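Local structure of RNA-binding protein (Sulfolobus solfataricus, 2NRQ) at residues N25-E28 with S29-P33. The protein is of unknown function but resembles RNA-binding proteins in structure, although it is thought unlikely to bind RNA itself. Numbering follows the deposited sequence.
Sequences NTIE and SFFSP
Phe31 and Ile27, one turn apart at the C-terminal end of helix 20-30, show how a helix can spend its last backbone bonds while its side chains stay in the core. Three i to i+4 bonds close the final turn. Ser29 N donates a hydrogen bond to Asn25 O at 2.8 Å and makes a second, weak bond to Thr26 O. The bond from Phe30 N to Thr26 O, also 2.8 Å, is the straightest of the set, its N-H...O angle being 166°. Phe31 N then reaches Ile27 O at 3.1 Å, although Phe31 itself has already left helical backbone angles. Beyond it the pattern tightens: Ser32 N bonds to Ser29 O at 2.7 Å, an i to i+3 link leading into the cis peptide bond before Pro33.

The side chains of Ile27 and Phe31 lie alongside one another, CG2 of Ile27 touching CD1 of Phe31 at 3.8 Å. With CG of Phe31 anti to its carbonyl carbon (chi1 -70°), the ring edge comes close to Ile27 O, while CD2 of Phe30 sits over the middle of one ring face, 3.9 Å above its plane. Were the ring cut back to an alanine, CG2 of Ile27 and CD2 of Phe30 would probably lose the surface they rest on, leaving a gap between them.

The polar side chains find partners beyond this turn: Thr26 OG1 bonds back to Lys22 O, and Glu28 OE2 is held by a hydrogen bond with Tyr58 OH of strand 52-60 and a salt bridge with Lys40 NZ of strand 39-46. Ile27 and Phe31 meet strand 7-14 through Val12 and Ile10, Phe31 also meets Phe68 of helix 62-73, and Thr26 and Phe30 pack against Leu106 of helix 103-109.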
# COMPACT_ATOMS: atom_id res chain seq x y z
N ASN A 25 -1.97 -2.21 -13.81
CA ASN A 25 -1.80 -0.91 -14.44
C ASN A 25 -2.13 0.19 -13.48
O ASN A 25 -1.37 1.16 -13.35
CB ASN A 25 -2.68 -0.78 -15.67
CG ASN A 25 -2.39 -1.84 -16.71
OD1 ASN A 25 -1.24 -2.27 -16.88
ND2 ASN A 25 -3.43 -2.27 -17.43
N THR A 26 -3.26 0.04 -12.78
CA THR A 26 -3.67 1.05 -11.82
C THR A 26 -2.55 1.27 -10.81
O THR A 26 -2.11 2.40 -10.61
CB THR A 26 -4.95 0.64 -11.05
OG1 THR A 26 -6.05 0.57 -11.97
CG2 THR A 26 -5.28 1.68 -9.98
N ILE A 27 -2.07 0.19 -10.20
CA ILE A 27 -1.01 0.32 -9.20
C ILE A 27 0.31 0.87 -9.76
O ILE A 27 0.91 1.78 -9.20
CB ILE A 27 -0.75 -1.01 -8.48
CG1 ILE A 27 -2.01 -1.43 -7.71
CG2 ILE A 27 0.44 -0.88 -7.55
CD1 ILE A 27 -1.85 -2.64 -6.84
N GLU A 28 0.76 0.32 -10.89
CA GLU A 28 2.02 0.79 -11.46
C GLU A 28 1.92 2.24 -11.93
O GLU A 28 2.92 2.97 -11.97
CB GLU A 28 2.45 -0.14 -12.60
CG GLU A 28 2.50 -1.58 -12.15
CD GLU A 28 3.24 -2.49 -13.10
OE1 GLU A 28 2.99 -2.44 -14.32
OE2 GLU A 28 4.07 -3.29 -12.60
N SER A 29 0.71 2.68 -12.26
CA SER A 29 0.53 4.06 -12.67
C SER A 29 0.42 4.97 -11.45
O SER A 29 1.16 5.95 -11.30
CB SER A 29 -0.74 4.20 -13.50
OG SER A 29 -1.05 5.56 -13.63
N PHE A 30 -0.51 4.64 -10.57
CA PHE A 30 -0.72 5.41 -9.36
C PHE A 30 0.58 5.71 -8.62
O PHE A 30 0.73 6.77 -8.02
CB PHE A 30 -1.67 4.67 -8.44
CG PHE A 30 -2.23 5.52 -7.34
CD1 PHE A 30 -3.38 6.27 -7.54
CD2 PHE A 30 -1.59 5.58 -6.10
CE1 PHE A 30 -3.90 7.08 -6.53
CE2 PHE A 30 -2.10 6.38 -5.08
CZ PHE A 30 -3.26 7.14 -5.30
N PHE A 31 1.53 4.78 -8.64
CA PHE A 31 2.79 4.98 -7.94
C PHE A 31 3.92 5.30 -8.90
O PHE A 31 5.10 5.22 -8.54
CB PHE A 31 3.16 3.74 -7.13
CG PHE A 31 2.26 3.52 -5.95
CD1 PHE A 31 1.29 2.53 -5.98
CD2 PHE A 31 2.40 4.31 -4.82
CE1 PHE A 31 0.45 2.33 -4.89
CE2 PHE A 31 1.57 4.12 -3.73
CZ PHE A 31 0.60 3.13 -3.76
N SER A 32 3.54 5.66 -10.11
CA SER A 32 4.49 6.00 -11.15
C SER A 32 5.06 7.38 -10.88
O SER A 32 4.34 8.28 -10.43
CB SER A 32 3.81 5.94 -12.52
OG SER A 32 4.41 6.85 -13.43
N PRO A 33 6.35 7.58 -11.18
CA PRO A 33 7.23 6.55 -11.74
C PRO A 33 8.15 5.88 -10.73
O PRO A 33 9.02 5.09 -11.10
CB PRO A 33 8.01 7.32 -12.78
CG PRO A 33 8.28 8.61 -12.06
CD PRO A 33 6.96 8.92 -11.34